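PDB 6AN0: histidinol dehydrogenase from Elizabethkingia anophelis NUHP1, which probably catalyses the two successive NAD-dependent oxidations, L-histidinol to L-histidinaldehyde to L-histidine, that complete histidine biosynthesis, with one zinc ion per subunit. Local coordinates for residues I54-T57 against K58-K62; D33-N36 against I37-V41; N341-D344 against K345-S348. All blocks are in the same frame, centred on the assembly; numbering follows the deposited sequence.

Interaction 1 of 3, residues I54-T57 against K58-K62; sequences INYT and KKFDK
Thr57 and Asp61, one helical turn apart, are bridged by a water that donates to both: 2.6 Å from the water oxygen to Asp61 OD2 and 2.8 Å to Thr57 OG1. The hydroxyl of this buried threonine is gripped a second time, by the backbone O of Leu53 one turn back, so it has partners on the helix and in the water. Beside the water bridge, the methyl Thr57 CG2 lies 3.5 Å from Asp61 OD2, apolar carbon against carboxylate. Tyr56 and Phe60 run alongside each other with the same heading, because both have CG anti to the carbonyl carbon (chi1 -83° and -69°). The aromatic contact is Phe60 CE1 at 3.6 Å from Tyr56 CD2, reaching the tyrosine ring at an oblique slant. Tyr56 O sits near the plane of the phenylalanine ring, at its edge, 3.5 Å from Phe60 CD1, while Lys59 CG lies over one face of that ring, toward its rim. Tyr56 OH is held by Asp44, which fixes the far end of the tyrosine. On another side of the helix the aliphatic start of Lys58 leans on backbone, with CG 3.4 Å from Ile54 O. The four backbone bonds run regularly from i+4 to i, from Lys58 N to Ile54 O through to Asp61 N to Thr57 O (2.9 Å). Lys62 then leaves helical geometry with positive phi (57°), and its NZ folds back to Lys59 O at 3.1 Å. This is the C-terminal end of helix 50-61, closed by a residue in the left-handed region.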
ATOM      1  N   ILE A  54       2.650  31.175  -0.634  1.00 24.05           N
ATOM      2  CA  ILE A  54       2.007  32.404  -0.193  1.00 26.58           C
ATOM      3  C   ILE A  54       1.089  32.946  -1.283  1.00 32.61           C
ATOM      4  O   ILE A  54      -0.030  33.381  -0.998  1.00 27.38           O
ATOM      5  CB  ILE A  54       3.073  33.425   0.254  1.00 35.12           C
ATOM      6  CG1 ILE A  54       3.675  32.961   1.590  1.00 37.34           C
ATOM      7  CG2 ILE A  54       2.480  34.833   0.377  1.00 39.07           C
ATOM      8  CD1 ILE A  54       4.900  33.702   2.031  1.00 40.98           C
ATOM      9  N   ASN A  55       1.516  32.875  -2.551  1.00 28.98           N
ATOM     10  CA  ASN A  55       0.724  33.452  -3.636  0.59 26.97           C
ATOM     11  C   ASN A  55      -0.573  32.676  -3.852  1.00 26.03           C
ATOM     12  O   ASN A  55      -1.641  33.276  -4.028  1.00 30.48           O
ATOM     13  CB  ASN A  55       1.556  33.500  -4.928  0.59 27.75           C
ATOM     14  CG  ASN A  55       1.047  34.541  -5.925  0.59 34.72           C
ATOM     15  OD1 ASN A  55       0.354  35.490  -5.555  0.59 33.73           O
ATOM     16  ND2 ASN A  55       1.400  34.367  -7.195  0.59 30.30           N
ATOM     17  N   TYR A  56      -0.503  31.336  -3.834  1.00 24.27           N
ATOM     18  CA  TYR A  56      -1.706  30.522  -3.967  1.00 22.83           C
ATOM     19  C   TYR A  56      -2.611  30.656  -2.751  1.00 28.47           C
ATOM     20  O   TYR A  56      -3.836  30.587  -2.885  1.00 28.36           O
ATOM     21  CB  TYR A  56      -1.341  29.043  -4.184  1.00 24.37           C
ATOM     22  CG  TYR A  56      -1.025  28.739  -5.630  1.00 25.40           C
ATOM     23  CD1 TYR A  56       0.244  28.945  -6.138  1.00 27.49           C
ATOM     24  CD2 TYR A  56      -2.010  28.276  -6.495  1.00 33.37           C
ATOM     25  CE1 TYR A  56       0.531  28.688  -7.465  1.00 28.06           C
ATOM     26  CE2 TYR A  56      -1.732  28.022  -7.822  1.00 30.85           C
ATOM     27  CZ  TYR A  56      -0.459  28.228  -8.299  1.00 27.01           C
ATOM     28  OH  TYR A  56      -0.171  27.972  -9.617  1.00 26.94           O
ATOM     29  N   THR A  57      -2.039  30.836  -1.561  1.00 26.83           N
ATOM     30  CA  THR A  57      -2.886  31.045  -0.391  1.00 23.74           C
ATOM     31  C   THR A  57      -3.645  32.358  -0.510  1.00 26.79           C
ATOM     32  O   THR A  57      -4.846  32.422  -0.217  1.00 28.70           O
ATOM     33  CB  THR A  57      -2.031  30.989   0.876  1.00 27.27           C
ATOM     34  OG1 THR A  57      -1.430  29.689   0.957  1.00 27.51           O
ATOM     35  CG2 THR A  57      -2.879  31.215   2.115  1.00 29.84           C
ATOM     36  N   LYS A  58      -2.959  33.405  -0.970  1.00 25.72           N
ATOM     37  CA  LYS A  58      -3.629  34.670  -1.252  0.60 28.90           C
ATOM     38  C   LYS A  58      -4.794  34.482  -2.207  1.00 34.98           C
ATOM     39  O   LYS A  58      -5.869  35.069  -2.012  1.00 33.40           O
ATOM     40  CB  LYS A  58      -2.656  35.677  -1.868  0.60 33.72           C
ATOM     41  CG  LYS A  58      -1.697  36.342  -0.928  0.60 31.66           C
ATOM     42  CD  LYS A  58      -0.816  37.306  -1.714  0.60 40.66           C
ATOM     43  CE  LYS A  58      -1.659  38.184  -2.647  0.60 46.16           C
ATOM     44  NZ  LYS A  58      -0.840  39.080  -3.521  0.60 52.44           N
ATOM     45  N   LYS A  59      -4.597  33.675  -3.253  1.00 33.31           N
ATOM     46  CA  LYS A  59      -5.586  33.558  -4.319  1.00 32.14           C
ATOM     47  C   LYS A  59      -6.793  32.742  -3.879  1.00 30.23           C
ATOM     48  O   LYS A  59      -7.933  33.107  -4.170  1.00 30.50           O
ATOM     49  CB  LYS A  59      -4.940  32.930  -5.558  1.00 32.87           C
ATOM     50  CG  LYS A  59      -5.929  32.667  -6.693  1.00 31.07           C
ATOM     51  CD  LYS A  59      -5.220  32.384  -8.027  1.00 36.51           C
ATOM     52  CE  LYS A  59      -6.197  31.864  -9.075  1.00 43.35           C
ATOM     53  NZ  LYS A  59      -5.593  31.726 -10.435  1.00 42.21           N
ATOM     54  N   PHE A  60      -6.565  31.610  -3.216  1.00 31.53           N
ATOM     55  CA  PHE A  60      -7.665  30.694  -2.946  1.00 37.49           C
ATOM     56  C   PHE A  60      -8.208  30.786  -1.529  1.00 33.97           C
ATOM     57  O   PHE A  60      -9.413  30.607  -1.337  1.00 33.54           O
ATOM     58  CB  PHE A  60      -7.233  29.257  -3.268  1.00 32.07           C
ATOM     59  CG  PHE A  60      -7.037  29.028  -4.740  1.00 28.40           C
ATOM     60  CD1 PHE A  60      -5.772  29.057  -5.299  1.00 30.14           C
ATOM     61  CD2 PHE A  60      -8.128  28.838  -5.573  1.00 38.95           C
ATOM     62  CE1 PHE A  60      -5.595  28.874  -6.674  1.00 34.43           C
ATOM     63  CE2 PHE A  60      -7.960  28.654  -6.947  1.00 44.32           C
ATOM     64  CZ  PHE A  60      -6.691  28.670  -7.497  1.00 32.30           C
ATOM     65  N   ASP A  61      -7.370  31.099  -0.544  1.00 30.25           N
ATOM     66  CA  ASP A  61      -7.830  31.252   0.830  1.00 30.25           C
ATOM     67  C   ASP A  61      -8.141  32.696   1.196  1.00 31.74           C
ATOM     68  O   ASP A  61      -8.681  32.940   2.278  1.00 32.55           O
ATOM     69  CB  ASP A  61      -6.789  30.686   1.801  1.00 27.19           C
ATOM     70  CG  ASP A  61      -6.513  29.211   1.555  1.00 35.47           C
ATOM     71  OD1 ASP A  61      -7.469  28.459   1.260  1.00 32.75           O
ATOM     72  OD2 ASP A  61      -5.341  28.804   1.638  1.00 34.78           O
ATOM     73  N   LYS A  62      -7.819  33.650   0.318  1.00 33.44           N
ATOM     74  CA  LYS A  62      -8.030  35.075   0.562  1.00 34.60           C
ATOM     75  C   LYS A  62      -7.318  35.542   1.825  1.00 33.00           C
ATOM     76  O   LYS A  62      -7.814  36.418   2.540  1.00 33.86           O
ATOM     77  CB  LYS A  62      -9.518  35.434   0.638  1.00 38.53           C
ATOM     78  CG  LYS A  62     -10.365  34.872  -0.472  1.00 39.21           C
ATOM     79  CD  LYS A  62      -9.857  35.286  -1.834  1.00 49.70           C
ATOM     80  CE  LYS A  62     -10.846  34.879  -2.911  1.00 62.71           C
ATOM     81  NZ  LYS A  62     -10.308  35.100  -4.280  1.00 64.49           N
TER
HETATM   82  O   HOH W   1       1.240  37.955  -5.344  1.00 46.50           O
HETATM   83  O   HOH W   2      -3.234  27.527   0.761  1.00 23.49           O

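Interaction 2 of 3, residues D33-N36 against I37-V41; sequences DLQN and IVLTV. With EDO (1,2-ethanediol), chain F.
Leu39 lies alongside Gln35, one turn earlier, and meets its backbone before its side chain. Leu39 CB and CG both rest on Gln35 O, CG at 3.3 Å; beyond them Leu39 CD1 touches Gln35 CG at 3.9 Å. With CG anti to the carbonyl carbon (chi1 -73°), the leucine is turned back along the helix to make this contact. One residue on, Asn36 O takes two bonds from Thr40, from N at 3.0 Å and from OG1 at 2.9 Å, the two donors arriving from opposite faces of the carbonyl plane. A bound 1,2-ethanediol, probably from the crystallisation liquor, donates from O2 to Asn36 OD1. At the helix start Asp33 forms an Asx turn, OD2 accepting from Gln35 N at 3.3 Å, while a water joins Asp33 O to Ile37 N. Leu34, at the N-cap position, brings CD2 to 3.8 Å from Ile37 CD1. The apolar side of this first stretch of helix 35-48 is covered by two other helices: Ile37, Val38 and Val41 pack on Ile193 of helix 192-201, and Leu34, Gln35, Val38 and Leu39 on helix 218-227.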
ATOM      1  N   ASP A  33     -11.026  17.006 -15.977  1.00 60.82           N
ATOM      2  CA  ASP A  33      -9.615  16.661 -16.120  1.00 56.81           C
ATOM      3  C   ASP A  33      -8.802  17.728 -15.401  1.00 45.64           C
ATOM      4  O   ASP A  33      -8.723  18.872 -15.861  1.00 47.02           O
ATOM      5  CB  ASP A  33      -9.216  16.577 -17.592  1.00 59.86           C
ATOM      6  CG  ASP A  33      -7.871  15.905 -17.791  1.00 61.46           C
ATOM      7  OD1 ASP A  33      -7.517  15.616 -18.952  1.00 66.54           O
ATOM      8  OD2 ASP A  33      -7.180  15.641 -16.782  1.00 58.28           O
ATOM      9  N   LEU A  34      -8.202  17.359 -14.272  1.00 43.90           N
ATOM     10  CA  LEU A  34      -7.467  18.304 -13.447  1.00 43.48           C
ATOM     11  C   LEU A  34      -5.957  18.170 -13.596  1.00 43.61           C
ATOM     12  O   LEU A  34      -5.218  18.841 -12.875  1.00 43.03           O
ATOM     13  CB  LEU A  34      -7.866  18.140 -11.982  1.00 41.12           C
ATOM     14  CG  LEU A  34      -9.341  18.387 -11.657  1.00 40.64           C
ATOM     15  CD1 LEU A  34      -9.594  18.224 -10.153  1.00 39.87           C
ATOM     16  CD2 LEU A  34      -9.771  19.760 -12.128  1.00 54.82           C
ATOM     17  N   GLN A  35      -5.482  17.340 -14.526  1.00 27.08           N
ATOM     18  CA  GLN A  35      -4.047  17.075 -14.598  1.00 31.29           C
ATOM     19  C   GLN A  35      -3.256  18.339 -14.918  1.00 30.37           C
ATOM     20  O   GLN A  35      -2.234  18.623 -14.280  1.00 28.07           O
ATOM     21  CB  GLN A  35      -3.763  15.999 -15.634  1.00 35.31           C
ATOM     22  CG  GLN A  35      -2.309  15.602 -15.687  1.00 34.30           C
ATOM     23  CD  GLN A  35      -2.076  14.460 -16.637  1.00 47.71           C
ATOM     24  OE1 GLN A  35      -2.718  14.373 -17.682  1.00 55.23           O
ATOM     25  NE2 GLN A  35      -1.170  13.567 -16.280  1.00 51.45           N
ATOM     26  N   ASN A  36      -3.707  19.107 -15.912  1.00 24.66           N
ATOM     27  CA  ASN A  36      -2.964  20.311 -16.271  1.00 30.71           C
ATOM     28  C   ASN A  36      -3.009  21.318 -15.134  1.00 29.21           C
ATOM     29  O   ASN A  36      -2.019  22.010 -14.864  1.00 30.15           O
ATOM     30  CB  ASN A  36      -3.519  20.923 -17.559  1.00 34.93           C
ATOM     31  CG  ASN A  36      -2.819  22.223 -17.934  1.00 56.11           C
ATOM     32  OD1 ASN A  36      -1.726  22.212 -18.505  1.00 71.21           O
ATOM     33  ND2 ASN A  36      -3.444  23.352 -17.606  1.00 59.47           N
ATOM     34  N   ILE A  37      -4.146  21.388 -14.445  1.00 28.93           N
ATOM     35  CA  ILE A  37      -4.301  22.321 -13.335  1.00 35.74           C
ATOM     36  C   ILE A  37      -3.324  21.979 -12.220  1.00 33.58           C
ATOM     37  O   ILE A  37      -2.623  22.853 -11.699  1.00 28.66           O
ATOM     38  CB  ILE A  37      -5.761  22.317 -12.855  1.00 31.93           C
ATOM     39  CG1 ILE A  37      -6.628  23.105 -13.847  1.00 37.18           C
ATOM     40  CG2 ILE A  37      -5.877  22.851 -11.449  1.00 35.10           C
ATOM     41  CD1 ILE A  37      -8.074  22.658 -13.890  1.00 42.45           C
ATOM     42  N   VAL A  38      -3.223  20.688 -11.882  1.00 22.85           N
ATOM     43  CA  VAL A  38      -2.316  20.240 -10.825  1.00 23.36           C
ATOM     44  C   VAL A  38      -0.858  20.437 -11.238  1.00 20.65           C
ATOM     45  O   VAL A  38      -0.033  20.922 -10.454  1.00 22.02           O
ATOM     46  CB  VAL A  38      -2.599  18.766 -10.479  1.00 22.03           C
ATOM     47  CG1 VAL A  38      -1.493  18.212  -9.613  1.00 21.50           C
ATOM     48  CG2 VAL A  38      -3.951  18.641  -9.765  1.00 26.77           C
ATOM     49  N   LEU A  39      -0.509  20.013 -12.454  1.00 22.29           N
ATOM     50  CA  LEU A  39       0.879  20.108 -12.893  1.00 23.24           C
ATOM     51  C   LEU A  39       1.358  21.559 -12.912  1.00 29.27           C
ATOM     52  O   LEU A  39       2.522  21.840 -12.606  1.00 24.68           O
ATOM     53  CB  LEU A  39       1.033  19.465 -14.278  1.00 25.49           C
ATOM     54  CG  LEU A  39       0.974  17.927 -14.317  1.00 25.56           C
ATOM     55  CD1 LEU A  39       1.183  17.441 -15.751  1.00 33.63           C
ATOM     56  CD2 LEU A  39       2.015  17.339 -13.382  1.00 27.35           C
ATOM     57  N   THR A  40       0.473  22.494 -13.268  1.00 23.95           N
ATOM     58  CA  THR A  40       0.842  23.910 -13.241  1.00 26.64           C
ATOM     59  C   THR A  40       1.167  24.371 -11.820  1.00 24.79           C
ATOM     60  O   THR A  40       2.164  25.070 -11.603  1.00 26.09           O
ATOM     61  CB  THR A  40      -0.276  24.761 -13.839  1.00 30.82           C
ATOM     62  OG1 THR A  40      -0.461  24.399 -15.211  1.00 30.56           O
ATOM     63  CG2 THR A  40       0.069  26.251 -13.769  1.00 32.00           C
ATOM     64  N   VAL A  41       0.337  23.996 -10.842  1.00 21.99           N
ATOM     65  CA  VAL A  41       0.636  24.357  -9.455  1.00 21.23           C
ATOM     66  C   VAL A  41       1.948  23.721  -9.012  1.00 21.92           C
ATOM     67  O   VAL A  41       2.778  24.362  -8.353  1.00 24.13           O
ATOM     68  CB  VAL A  41      -0.516  23.942  -8.520  1.00 21.98           C
ATOM     69  CG1 VAL A  41      -0.185  24.326  -7.068  1.00 21.53           C
ATOM     70  CG2 VAL A  41      -1.823  24.587  -8.960  1.00 22.64           C
TER
HETATM   71  C1  EDO F 505       2.990  22.315 -17.042  1.00 54.25           C
HETATM   72  O1  EDO F 505       3.410  20.973 -17.309  1.00 64.32           O
HETATM   73  C2  EDO F 505       1.492  22.293 -16.777  1.00 44.76           C
HETATM   74  O2  EDO F 505       0.922  21.252 -17.582  1.00 48.83           O
HETATM   75  O   HOH W   3      -6.573  20.580 -15.964  1.00 30.58           O

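Interaction 3 of 3, residues N341-D344 against K345-S348; sequences NYTD and KITS
Two overlapping beta turns of type I character, 342-345 and 343-346, fold the loop that joins strand 331-335 to strand 351-354. Each is closed by an i+3 to i backbone bond: Lys345 N reaches Tyr342 O at 3.0 Å, and Ile346 N reaches Thr343 O at 3.2 Å. Both donors stand well above the plane of the carbonyl they meet, the second 67° out of it. Ile346 then takes an extended backbone (psi 127°), and the chain runs on toward strand 351-354. Its side chain is turned back over Thr343, three residues earlier: CB lies 3.6 Å from Thr343 O, and CD1 comes within 3.9 Å of Thr343 CA. Lys345 starts out against the other carbonyl, with CB 3.4 Å and CG 3.8 Å from Tyr342 O. Its chain bends at three successive torsions, chi2 to chi4, curling NZ back toward Asn341, though it stays 4.4 Å from Asn341 O. Around the turns, Ile346 is received by Leu332, Leu334 and Val352 of the sheet, Tyr342 and Lys345 pack on Glu318 of helix 317-327, and Asn325 of the same helix bonds Lys345 O and Thr347 N. Arg124 of the second subunit bonds Ile346 O through NE and Thr343 O through NH2, so that Thr343 O serves two donors, one closing its own turn and one crossing the dimer interface, and Lys392 of that subunit bonds Thr347 O and Ser348 OG. Three backbone carbonyls and one serine hydroxyl, all neutral oxygens, thus meet positively charged side chains of the partner, and these cations would probably polarise the carbonyls further.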
ATOM      1  N   ASN A 341     -21.881 -15.375  14.307  1.00 29.42           N
ATOM      2  CA  ASN A 341     -22.147 -16.396  13.310  1.00 31.02           C
ATOM      3  C   ASN A 341     -21.986 -15.889  11.881  1.00 32.09           C
ATOM      4  O   ASN A 341     -22.084 -16.693  10.950  1.00 32.27           O
ATOM      5  CB  ASN A 341     -23.553 -16.959  13.513  1.00 31.96           C
ATOM      6  CG  ASN A 341     -23.703 -17.656  14.853  1.00 33.81           C
ATOM      7  OD1 ASN A 341     -22.716 -18.085  15.450  1.00 36.67           O
ATOM      8  ND2 ASN A 341     -24.934 -17.761  15.336  1.00 40.01           N
ATOM      9  N   TYR A 342     -21.737 -14.589  11.687  1.00 26.99           N
ATOM     10  CA  TYR A 342     -21.735 -13.991  10.358  1.00 32.09           C
ATOM     11  C   TYR A 342     -20.454 -13.259   9.981  1.00 30.84           C
ATOM     12  O   TYR A 342     -20.229 -13.054   8.784  1.00 33.32           O
ATOM     13  CB  TYR A 342     -22.918 -13.012  10.207  1.00 23.97           C
ATOM     14  CG  TYR A 342     -24.242 -13.698  10.451  1.00 29.15           C
ATOM     15  CD1 TYR A 342     -24.824 -14.498   9.474  1.00 28.52           C
ATOM     16  CD2 TYR A 342     -24.900 -13.570  11.667  1.00 27.98           C
ATOM     17  CE1 TYR A 342     -26.035 -15.152   9.707  1.00 37.63           C
ATOM     18  CE2 TYR A 342     -26.108 -14.218  11.901  1.00 31.80           C
ATOM     19  CZ  TYR A 342     -26.668 -15.004  10.922  1.00 38.66           C
ATOM     20  OH  TYR A 342     -27.873 -15.644  11.164  1.00 44.62           O
ATOM     21  N   THR A 343     -19.624 -12.845  10.946  1.00 31.44           N
ATOM     22  CA  THR A 343     -18.485 -11.997  10.596  1.00 27.23           C
ATOM     23  C   THR A 343     -17.482 -12.725   9.700  1.00 24.91           C
ATOM     24  O   THR A 343     -16.781 -12.077   8.910  1.00 26.14           O
ATOM     25  CB  THR A 343     -17.787 -11.466  11.857  1.00 28.36           C
ATOM     26  OG1 THR A 343     -17.489 -12.541  12.745  1.00 30.09           O
ATOM     27  CG2 THR A 343     -18.657 -10.441  12.591  1.00 31.61           C
ATOM     28  N   ASP A 344     -17.387 -14.061   9.808  1.00 24.59           N
ATOM     29  CA  ASP A 344     -16.469 -14.794   8.938  1.00 24.67           C
ATOM     30  C   ASP A 344     -16.866 -14.677   7.473  1.00 30.28           C
ATOM     31  O   ASP A 344     -16.008 -14.806   6.594  1.00 30.60           O
ATOM     32  CB  ASP A 344     -16.412 -16.277   9.317  1.00 27.00           C
ATOM     33  CG  ASP A 344     -15.583 -16.548  10.556  1.00 35.71           C
ATOM     34  OD1 ASP A 344     -14.941 -15.621  11.079  1.00 36.17           O
ATOM     35  OD2 ASP A 344     -15.588 -17.714  11.017  1.00 38.57           O
ATOM     36  N   LYS A 345     -18.163 -14.469   7.191  1.00 24.50           N
ATOM     37  CA  LYS A 345     -18.678 -14.370   5.830  1.00 23.03           C
ATOM     38  C   LYS A 345     -18.460 -12.996   5.198  1.00 26.17           C
ATOM     39  O   LYS A 345     -18.701 -12.848   3.994  1.00 26.37           O
ATOM     40  CB  LYS A 345     -20.178 -14.681   5.801  1.00 31.28           C
ATOM     41  CG  LYS A 345     -20.576 -15.995   6.453  1.00 32.96           C
ATOM     42  CD  LYS A 345     -19.922 -17.170   5.758  1.00 49.48           C
ATOM     43  CE  LYS A 345     -20.846 -18.387   5.754  1.00 69.59           C
ATOM     44  NZ  LYS A 345     -21.476 -18.643   7.080  1.00 69.66           N
ATOM     45  N   ILE A 346     -18.045 -11.998   5.968  1.00 25.21           N
ATOM     46  CA  ILE A 346     -17.742 -10.677   5.416  1.00 22.88           C
ATOM     47  C   ILE A 346     -16.396 -10.734   4.712  1.00 33.58           C
ATOM     48  O   ILE A 346     -15.392 -11.139   5.309  1.00 28.29           O
ATOM     49  CB  ILE A 346     -17.723  -9.619   6.524  1.00 21.13           C
ATOM     50  CG1 ILE A 346     -19.076  -9.538   7.226  1.00 24.49           C
ATOM     51  CG2 ILE A 346     -17.293  -8.253   5.964  1.00 22.37           C
ATOM     52  CD1 ILE A 346     -19.007  -8.748   8.514  1.00 34.07           C
ATOM     53  N   THR A 347     -16.353 -10.309   3.442  1.00 21.28           N
ATOM     54  CA  THR A 347     -15.102 -10.391   2.701  1.00 23.57           C
ATOM     55  C   THR A 347     -14.533  -9.049   2.283  1.00 22.14           C
ATOM     56  O   THR A 347     -13.315  -8.965   2.091  1.00 21.61           O
ATOM     57  CB  THR A 347     -15.238 -11.271   1.444  1.00 25.86           C
ATOM     58  OG1 THR A 347     -16.292 -10.783   0.611  1.00 30.01           O
ATOM     59  CG2 THR A 347     -15.505 -12.731   1.830  1.00 36.62           C
ATOM     60  N   SER A 348     -15.358  -8.012   2.139  1.00 21.69           N
ATOM     61  CA  SER A 348     -14.873  -6.659   1.884  1.00 21.06           C
ATOM     62  C   SER A 348     -15.707  -5.678   2.686  1.00 22.06           C
ATOM     63  O   SER A 348     -16.927  -5.605   2.499  1.00 21.96           O
ATOM     64  CB  SER A 348     -14.935  -6.293   0.396  1.00 21.77           C
ATOM     65  OG  SER A 348     -14.049  -7.076  -0.371  1.00 23.88           O
TER

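Interactions 1 and 2 sit on consecutive helices, 50-61 and 35-48, with centres about 17 Å apart, and they meet directly: Tyr56 CE2 lies 3.6 Å from Val41 CG2. Tyr56 and Val41 both come close to Gln194, a probable NAD-binding residue, so the two helices probably back that part of the predicted cofactor site. Interaction 3 lies across the chain's centre, about 48 Å from interaction 1 and 42 Å from interaction 2, centre to centre. Its Ile346 side chain is about 11 Å from that of His331, a predicted catalytic residue. Its partner Arg124, on the second subunit, directly follows Arg121, Glu122 and Ala123, which belong to the bound-histidine pocket.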